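Local coordinates for protein endoglucanase A (Clostridium cellulolyticum, PDB 1EDG) that probably cleaves internal beta-1,4-glucosidic bonds of cellulose as a family 5 endoglucanase, at residues H123-D126 against Y131-S134; K143-V148 against E166-P171; H176-W181 against S187-S192. One frame throughout, in Å; residues are numbered along the deposited sequence.

Contact 1 of 3, residues H123-D126 against Y131-S134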
loop_
_atom_site.group_PDB
_atom_site.type_symbol
_atom_site.label_atom_id
_atom_site.label_comp_id
_atom_site.label_asym_id
_atom_site.label_seq_id
_atom_site.Cartn_x
_atom_site.Cartn_y
_atom_site.Cartn_z
ATOM N N HIS A 123 -6.965 -3.281 -8.277
ATOM C CA HIS A 123 -7.142 -4.478 -9.105
ATOM C C HIS A 123 -7.595 -4.076 -10.511
ATOM O O HIS A 123 -8.722 -4.368 -10.931
ATOM C CB HIS A 123 -8.152 -5.437 -8.462
ATOM C CG HIS A 123 -7.692 -6.026 -7.160
ATOM N ND1 HIS A 123 -8.497 -6.075 -6.038
ATOM C CD2 HIS A 123 -6.531 -6.631 -6.814
ATOM C CE1 HIS A 123 -7.853 -6.690 -5.062
ATOM N NE2 HIS A 123 -6.658 -7.037 -5.506
ATOM N N ASP A 124 -6.715 -3.373 -11.222
ATOM C CA ASP A 124 -7.014 -2.905 -12.569
ATOM C C ASP A 124 -6.117 -3.520 -13.642
ATOM O O ASP A 124 -6.004 -2.983 -14.742
ATOM C CB ASP A 124 -6.964 -1.378 -12.623
ATOM C CG ASP A 124 -8.158 -0.727 -11.939
ATOM O OD1 ASP A 124 -9.187 -1.414 -11.753
ATOM O OD2 ASP A 124 -8.083 0.476 -11.612
ATOM N N VAL A 125 -5.456 -4.624 -13.302
ATOM C CA VAL A 125 -4.607 -5.328 -14.258
ATOM C C VAL A 125 -5.583 -6.254 -14.986
ATOM O O VAL A 125 -5.977 -7.293 -14.449
ATOM C CB VAL A 125 -3.515 -6.184 -13.559
ATOM C CG1 VAL A 125 -2.595 -6.826 -14.606
ATOM C CG2 VAL A 125 -2.702 -5.335 -12.594
ATOM N N ASP A 126 -5.996 -5.846 -16.182
ATOM C CA ASP A 126 -6.957 -6.594 -16.982
ATOM C C ASP A 126 -6.733 -6.186 -18.434
ATOM O O ASP A 126 -6.884 -5.016 -18.781
ATOM C CB ASP A 126 -8.374 -6.200 -16.553
ATOM C CG ASP A 126 -9.445 -7.057 -17.197
ATOM O OD1 ASP A 126 -9.648 -6.958 -18.422
ATOM O OD2 ASP A 126 -10.093 -7.836 -16.473
ATOM N N TYR A 131 -5.241 -2.191 -17.609
ATOM C CA TYR A 131 -3.905 -2.228 -18.203
ATOM C C TYR A 131 -3.293 -3.610 -17.981
ATOM O O TYR A 131 -3.788 -4.389 -17.167
ATOM C CB TYR A 131 -3.003 -1.123 -17.606
ATOM C CG TYR A 131 -2.568 -1.335 -16.164
ATOM C CD1 TYR A 131 -3.367 -0.912 -15.101
ATOM C CD2 TYR A 131 -1.372 -1.980 -15.864
ATOM C CE1 TYR A 131 -2.982 -1.133 -13.774
ATOM C CE2 TYR A 131 -0.981 -2.208 -14.544
ATOM C CZ TYR A 131 -1.795 -1.784 -13.506
ATOM O OH TYR A 131 -1.421 -2.035 -12.205
ATOM N N PHE A 132 -2.261 -3.937 -18.750
ATOM C CA PHE A 132 -1.561 -5.213 -18.620
ATOM C C PHE A 132 -0.139 -4.876 -19.044
ATOM O O PHE A 132 0.095 -4.436 -20.171
ATOM C CB PHE A 132 -2.164 -6.292 -19.528
ATOM C CG PHE A 132 -1.707 -7.682 -19.190
ATOM C CD1 PHE A 132 -2.355 -8.421 -18.202
ATOM C CD2 PHE A 132 -0.609 -8.247 -19.832
ATOM C CE1 PHE A 132 -1.911 -9.704 -17.857
ATOM C CE2 PHE A 132 -0.159 -9.531 -19.490
ATOM C CZ PHE A 132 -0.811 -10.256 -18.503
ATOM N N PRO A 133 0.826 -5.038 -18.125
ATOM C CA PRO A 133 2.244 -4.743 -18.356
ATOM C C PRO A 133 3.052 -5.663 -19.275
ATOM O O PRO A 133 3.923 -6.398 -18.812
ATOM C CB PRO A 133 2.809 -4.718 -16.938
ATOM C CG PRO A 133 2.042 -5.804 -16.277
ATOM C CD PRO A 133 0.619 -5.548 -16.755
ATOM N N SER A 134 2.747 -5.624 -20.568
ATOM C CA SER A 134 3.481 -6.398 -21.568
ATOM C C SER A 134 3.402 -5.574 -22.849
ATOM O O SER A 134 2.456 -4.802 -23.038
ATOM C CB SER A 134 2.903 -7.809 -21.756
ATOM O OG SER A 134 1.706 -7.805 -22.513
#

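Contact 2 of 3, residues K143-V148 against E166-P171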
loop_
_atom_site.group_PDB
_atom_site.type_symbol
_atom_site.label_atom_id
_atom_site.label_comp_id
_atom_site.label_asym_id
_atom_site.label_seq_id
_atom_site.Cartn_x
_atom_site.Cartn_y
_atom_site.Cartn_z
ATOM N N LYS A 143 -3.286 4.276 -22.537
ATOM C CA LYS A 143 -4.533 5.029 -22.596
ATOM C C LYS A 143 -5.269 4.952 -21.266
ATOM O O LYS A 143 -5.796 5.959 -20.785
ATOM C CB LYS A 143 -5.434 4.527 -23.724
ATOM C CG LYS A 143 -4.769 4.538 -25.084
ATOM C CD LYS A 143 -4.066 5.865 -25.364
ATOM C CE LYS A 143 -3.124 5.772 -26.572
ATOM N NZ LYS A 143 -1.977 4.820 -26.383
ATOM N N TYR A 144 -5.276 3.770 -20.658
ATOM C CA TYR A 144 -5.951 3.579 -19.377
ATOM C C TYR A 144 -5.322 4.437 -18.272
ATOM O O TYR A 144 -6.002 5.247 -17.630
ATOM C CB TYR A 144 -5.929 2.100 -18.969
ATOM C CG TYR A 144 -6.688 1.826 -17.683
ATOM C CD1 TYR A 144 -8.083 1.784 -17.676
ATOM C CD2 TYR A 144 -6.017 1.679 -16.465
ATOM C CE1 TYR A 144 -8.798 1.613 -16.493
ATOM C CE2 TYR A 144 -6.724 1.507 -15.270
ATOM C CZ TYR A 144 -8.114 1.477 -15.296
ATOM O OH TYR A 144 -8.833 1.331 -14.133
ATOM N N ILE A 145 -4.017 4.267 -18.076
ATOM C CA ILE A 145 -3.276 5.000 -17.052
ATOM C C ILE A 145 -3.376 6.521 -17.211
ATOM O O ILE A 145 -3.653 7.235 -16.245
ATOM C CB ILE A 145 -1.775 4.539 -17.018
ATOM C CG1 ILE A 145 -1.660 3.113 -16.466
ATOM C CG2 ILE A 145 -0.917 5.503 -16.192
ATOM C CD1 ILE A 145 -2.081 2.948 -14.998
ATOM N N THR A 146 -3.180 7.017 -18.426
ATOM C CA THR A 146 -3.245 8.453 -18.666
ATOM C C THR A 146 -4.656 9.044 -18.526
ATOM O O THR A 146 -4.823 10.131 -17.963
ATOM C CB THR A 146 -2.645 8.829 -20.041
ATOM O OG1 THR A 146 -3.354 8.146 -21.082
ATOM C CG2 THR A 146 -1.183 8.439 -20.107
ATOM N N SER A 147 -5.672 8.329 -19.014
ATOM C CA SER A 147 -7.055 8.814 -18.931
ATOM C C SER A 147 -7.556 8.854 -17.490
ATOM O O SER A 147 -8.107 9.854 -17.032
ATOM C CB SER A 147 -7.987 7.922 -19.754
ATOM O OG SER A 147 -7.587 7.878 -21.112
ATOM N N VAL A 148 -7.376 7.743 -16.790
ATOM C CA VAL A 148 -7.810 7.624 -15.400
ATOM C C VAL A 148 -7.087 8.626 -14.498
ATOM O O VAL A 148 -7.726 9.341 -13.716
ATOM C CB VAL A 148 -7.626 6.167 -14.891
ATOM C CG1 VAL A 148 -7.772 6.095 -13.392
ATOM C CG2 VAL A 148 -8.660 5.261 -15.557
ATOM N N GLU A 166 -0.773 7.034 -5.807
ATOM C CA GLU A 166 -0.011 5.810 -6.052
ATOM C C GLU A 166 -0.523 5.297 -7.409
ATOM O O GLU A 166 -1.620 4.741 -7.497
ATOM C CB GLU A 166 -0.286 4.795 -4.946
ATOM C CG GLU A 166 0.417 3.459 -5.100
ATOM C CD GLU A 166 -0.064 2.440 -4.076
ATOM O OE1 GLU A 166 -0.243 2.813 -2.905
ATOM O OE2 GLU A 166 -0.273 1.267 -4.434
ATOM N N GLY A 167 0.282 5.486 -8.451
ATOM C CA GLY A 167 -0.114 5.118 -9.799
ATOM C C GLY A 167 -0.687 3.733 -10.029
ATOM O O GLY A 167 -1.757 3.597 -10.642
ATOM N N MET A 168 0.043 2.709 -9.593
ATOM C CA MET A 168 -0.370 1.312 -9.743
ATOM C C MET A 168 -0.125 0.571 -8.440
ATOM O O MET A 168 0.713 0.984 -7.631
ATOM C CB MET A 168 0.424 0.625 -10.859
ATOM C CG MET A 168 0.190 1.223 -12.239
ATOM S SD MET A 168 1.277 0.540 -13.506
ATOM C CE MET A 168 2.774 1.471 -13.165
ATOM N N ASN A 169 -0.829 -0.540 -8.255
ATOM C CA ASN A 169 -0.709 -1.352 -7.048
ATOM C C ASN A 169 0.374 -2.429 -7.157
ATOM O O ASN A 169 1.500 -2.246 -6.676
ATOM C CB ASN A 169 -2.081 -1.971 -6.720
ATOM C CG ASN A 169 -2.030 -2.888 -5.515
ATOM O OD1 ASN A 169 -1.525 -2.515 -4.459
ATOM N ND2 ASN A 169 -2.555 -4.100 -5.665
ATOM N N GLU A 170 0.032 -3.562 -7.760
ATOM C CA GLU A 170 0.972 -4.665 -7.947
ATOM C C GLU A 170 0.991 -5.075 -9.423
ATOM O O GLU A 170 0.579 -6.183 -9.773
ATOM C CB GLU A 170 0.588 -5.859 -7.054
ATOM C CG GLU A 170 0.743 -5.585 -5.555
ATOM C CD GLU A 170 0.382 -6.775 -4.668
ATOM O OE1 GLU A 170 -0.176 -7.778 -5.153
ATOM O OE2 GLU A 170 0.661 -6.704 -3.455
ATOM N N PRO A 171 1.480 -4.188 -10.306
ATOM C CA PRO A 171 1.527 -4.506 -11.743
ATOM C C PRO A 171 2.325 -5.795 -11.957
ATOM O O PRO A 171 3.431 -5.953 -11.432
ATOM C CB PRO A 171 2.196 -3.270 -12.348
ATOM C CG PRO A 171 3.085 -2.787 -11.236
ATOM C CD PRO A 171 2.229 -2.954 -10.006
#

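Contact 3 of 3, residues H176-W181 against S187-S192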
loop_
_atom_site.group_PDB
_atom_site.type_symbol
_atom_site.label_atom_id
_atom_site.label_comp_id
_atom_site.label_asym_id
_atom_site.label_seq_id
_atom_site.Cartn_x
_atom_site.Cartn_y
_atom_site.Cartn_z
ATOM N N HIS A 176 0.624 -15.618 -15.702
ATOM C CA HIS A 176 1.966 -16.106 -16.017
ATOM C C HIS A 176 2.540 -16.916 -14.854
ATOM O O HIS A 176 2.115 -16.766 -13.704
ATOM C CB HIS A 176 2.886 -14.920 -16.339
ATOM C CG HIS A 176 4.207 -15.304 -16.938
ATOM N ND1 HIS A 176 4.378 -15.530 -18.286
ATOM C CD2 HIS A 176 5.431 -15.460 -16.377
ATOM C CE1 HIS A 176 5.647 -15.806 -18.532
ATOM N NE2 HIS A 176 6.307 -15.771 -17.387
ATOM N N ALA A 177 3.507 -17.777 -15.163
ATOM C CA ALA A 177 4.158 -18.604 -14.153
ATOM C C ALA A 177 4.903 -17.756 -13.125
ATOM O O ALA A 177 5.016 -18.134 -11.962
ATOM C CB ALA A 177 5.115 -19.578 -14.816
ATOM N N ASN A 178 5.417 -16.614 -13.569
ATOM C CA ASN A 178 6.155 -15.698 -12.704
ATOM C C ASN A 178 5.304 -14.490 -12.333
ATOM O O ASN A 178 5.800 -13.371 -12.248
ATOM C CB ASN A 178 7.434 -15.224 -13.396
ATOM C CG ASN A 178 8.345 -16.369 -13.779
ATOM O OD1 ASN A 178 8.659 -16.558 -14.956
ATOM N ND2 ASN A 178 8.755 -17.156 -12.793
ATOM N N GLU A 179 4.016 -14.720 -12.121
ATOM C CA GLU A 179 3.105 -13.643 -11.756
ATOM C C GLU A 179 3.456 -13.016 -10.402
ATOM O O GLU A 179 3.382 -11.797 -10.241
ATOM C CB GLU A 179 1.662 -14.161 -11.709
ATOM C CG GLU A 179 0.637 -13.115 -11.281
ATOM C CD GLU A 179 -0.772 -13.670 -11.096
ATOM O OE1 GLU A 179 -1.062 -14.790 -11.571
ATOM O OE2 GLU A 179 -1.603 -12.976 -10.474
ATOM N N TRP A 180 3.880 -13.846 -9.453
ATOM C CA TRP A 180 4.171 -13.369 -8.109
ATOM C C TRP A 180 5.617 -13.095 -7.715
ATOM O O TRP A 180 5.896 -12.807 -6.548
ATOM C CB TRP A 180 3.491 -14.287 -7.091
ATOM C CG TRP A 180 2.009 -14.350 -7.301
ATOM C CD1 TRP A 180 1.295 -15.397 -7.810
ATOM C CD2 TRP A 180 1.064 -13.295 -7.067
ATOM N NE1 TRP A 180 -0.033 -15.058 -7.913
ATOM C CE2 TRP A 180 -0.203 -13.775 -7.463
ATOM C CE3 TRP A 180 1.168 -11.993 -6.564
ATOM C CZ2 TRP A 180 -1.361 -12.996 -7.372
ATOM C CZ3 TRP A 180 0.014 -11.218 -6.473
ATOM C CH2 TRP A 180 -1.233 -11.725 -6.877
ATOM N N TRP A 181 6.532 -13.130 -8.677
ATOM C CA TRP A 181 7.934 -12.866 -8.376
ATOM C C TRP A 181 8.717 -12.566 -9.640
ATOM O O TRP A 181 8.595 -13.279 -10.637
ATOM C CB TRP A 181 8.563 -14.049 -7.633
ATOM C CG TRP A 181 8.559 -15.339 -8.405
ATOM C CD1 TRP A 181 7.466 -16.030 -8.855
ATOM C CD2 TRP A 181 9.704 -16.105 -8.792
ATOM N NE1 TRP A 181 7.863 -17.178 -9.495
ATOM C CE2 TRP A 181 9.232 -17.250 -9.471
ATOM C CE3 TRP A 181 11.086 -15.936 -8.630
ATOM C CZ2 TRP A 181 10.092 -18.224 -9.987
ATOM C CZ3 TRP A 181 11.941 -16.902 -9.142
ATOM C CH2 TRP A 181 11.439 -18.033 -9.814
ATOM N N SER A 187 12.414 -13.945 -20.007
ATOM C CA SER A 187 12.265 -12.909 -21.021
ATOM C C SER A 187 10.978 -12.097 -20.846
ATOM O O SER A 187 10.989 -10.870 -20.975
ATOM C CB SER A 187 12.304 -13.554 -22.413
ATOM O OG SER A 187 12.022 -12.616 -23.435
ATOM N N ASP A 188 9.880 -12.780 -20.536
ATOM C CA ASP A 188 8.591 -12.118 -20.351
ATOM C C ASP A 188 8.598 -11.122 -19.189
ATOM O O ASP A 188 8.053 -10.024 -19.314
ATOM C CB ASP A 188 7.470 -13.146 -20.144
ATOM C CG ASP A 188 7.237 -14.030 -21.369
ATOM O OD1 ASP A 188 7.165 -13.496 -22.499
ATOM O OD2 ASP A 188 7.113 -15.261 -21.195
ATOM N N VAL A 189 9.232 -11.482 -18.075
ATOM C CA VAL A 189 9.262 -10.575 -16.930
ATOM C C VAL A 189 10.103 -9.331 -17.197
ATOM O O VAL A 189 9.734 -8.237 -16.772
ATOM C CB VAL A 189 9.724 -11.251 -15.606
ATOM C CG1 VAL A 189 9.020 -12.578 -15.401
ATOM C CG2 VAL A 189 11.209 -11.400 -15.572
ATOM N N VAL A 190 11.215 -9.479 -17.915
ATOM C CA VAL A 190 12.062 -8.327 -18.221
ATOM C C VAL A 190 11.288 -7.342 -19.090
ATOM O O VAL A 190 11.369 -6.132 -18.889
ATOM C CB VAL A 190 13.394 -8.742 -18.898
ATOM C CG1 VAL A 190 14.185 -7.508 -19.319
ATOM C CG2 VAL A 190 14.223 -9.584 -17.929
ATOM N N ASP A 191 10.516 -7.866 -20.037
ATOM C CA ASP A 191 9.692 -7.023 -20.895
ATOM C C ASP A 191 8.679 -6.289 -20.002
ATOM O O ASP A 191 8.476 -5.080 -20.138
ATOM C CB ASP A 191 8.951 -7.885 -21.929
ATOM C CG ASP A 191 7.911 -7.099 -22.711
ATOM O OD1 ASP A 191 8.287 -6.145 -23.422
ATOM O OD2 ASP A 191 6.712 -7.433 -22.614
ATOM N N SER A 192 8.083 -7.025 -19.068
ATOM C CA SER A 192 7.097 -6.472 -18.136
ATOM C C SER A 192 7.699 -5.336 -17.292
ATOM O O SER A 192 7.106 -4.263 -17.168
ATOM C CB SER A 192 6.552 -7.589 -17.237
ATOM O OG SER A 192 5.375 -7.186 -16.559
#

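Contact 1 of 3, residues H123-D126 against Y131-S134
The Tyr131 ring leans obliquely against Asp124 O and Val125 CG2. Asp124 O approaches its CD1 at 3.4 Å, and Val125 CG2 lies 3.6 Å from the phenolic OH and 3.8 Å from CZ. Tyr131 CG sits between its own backbone N and carbonyl carbon (chi1 71°), a torsion that folds the ring back alongside 123-126. The Phe132 ring has Ser134 OG at its edge, in plane, and is met obliquely by Val125 CG1, 3.9 Å from CD1. The two methyls of Val125 thus divide the work: CG2 goes to the tyrosine, while CG1 goes to Phe132 and to CD of Pro133; that proline is the centre of an inverse gamma turn. Between the side chains the backbones form a single beta bridge centred on Val125 and Tyr131. Tyr131 N donates to Asp124 O at 3.1 Å with a nearly straight N-H...O angle of 164°; Asp126 N reaches Tyr131 O at 2.8 Å, more bent at 134°. The carboxylate of Asp124 turns to other partners: Tyr144 OH and Trp84 N at OD2, and His85 ND1 at OD1. Asp126 OD1 accepts from Lys129 N, in the connecting loop. Backbone bonds therefore close the loop after the third barrel strand, Val125 wedges apolar surface between two aromatic residues, and any negative charge on buried Asp124 would probably be eased by its several donors.

Contact 2 of 3, residues K143-V148 against E166-P171
Ile145 and Met168 make nearly all of this small contact, whose side-chain part is apolar. Ile145 points from helix 138-155 toward the loop, and its terminal methyl CD1 comes to 4.0 Å from Met168 CG, the two side chains crossing at about a right angle. With CG1 anti to the carbonyl carbon (chi1 -70°) and a bend about CB-CG1 (chi2 -65°) that places CD1, the isoleucine offers the end of its longer branch. Met168 answers with the middle of its chain; beyond SD it bends (chi3 -80°), and the residue also packs on Leu199 and Asn200 of helix 187-209. Tyr131 covers the same region, its side chain touching both Ile145 and Met168. Gly167 adds a marginal touch, its O lying 4.4 Å from Ile145 CD1. That carbonyl is buried but well provided for, accepting from Thr121 OG1 and from Trp149 NE1, one helical turn beyond Ile145. The setting is a TIM barrel: helix 138-155 is the helix of the beta-alpha-beta crossover from the third strand, 116-120, to the fourth, 163-166, and the loop leaving the fourth strand packs Met168 and Gly167 against that helix. Asn169, Glu170 and Pro171 carry the Asn-Glu-Pro sequence familiar from family 5 glycosidases, and Glu170 OE2 is hydrogen-bonded to His254 ND1. On the helix, Ser147 OG donates to Lys143 O at 2.6 Å, approaching that carbonyl from the face opposite the helical Ser147 N.

Contact 3 of 3, residues H176-W181 against S187-S192
Asn178 and Val189 form the close-packed, buried part of this contact. Val189 CG1 lies 3.7 Å from Asn178 CB, the side chains crossing at about a right angle. The oxygen side of the amide stays near the same methyl, Asn178 OD1 being 4.0 Å from Val189 CG1, while Asn178 ND2 stands 2.9 Å above one face of the Trp181 ring, toward its rim. The loop here is a type I turn from His176 to Glu179, closed by Glu179 N donating to His176 O at 3.2 Å, and it presents Asn178 and His176 side by side to the first turn of helix 187-209. The His176 side is more open to solvent. Its imidazole, with CG anti to the backbone N (chi1 -169°), extends to exposed Asp188, whose OD2 lies near the ring plane at its edge, 3.1 Å from CE1. The planes of ring and carboxylate are 85° apart. OD2 is 3.9 Å from NE2 and 4.0 Å from ND1, so CE1, between the nitrogens, faces the acid. Asn186 OD1 accepts from Val189 N at the start of the helix. The contact thus joins a CB-to-methyl packing contact to a polar edge meeting, in which the polarised C-H of the imidazole, and any positive charge it carried, would probably be attracted to the carboxylate.

Overall arrangement
All three contacts lie in the loops and helices that follow the third and fourth barrel strands. Contacts 1 and 2, with centres about 8 Å apart, are buried; contact 3, farther from the chain centre, reaches the surface. Tyr131 joins the first two, its OH packing 3.5 Å from Met168 CB. Helix 187-209 receives side chains from all three: Tyr131 and Pro133, Met168, and Asn178 against Val189. Its Ser192 OG also lies 2.8 Å from Pro133 O, a probable hydrogen bond; between contacts 2 and 3, Glu170 packs on Trp180. Chemistry follows place: backbone bonding with aromatic packing in contact 1, mainly apolar side-chain touch in contact 2, charged and polar groups toward solvent in contact 3.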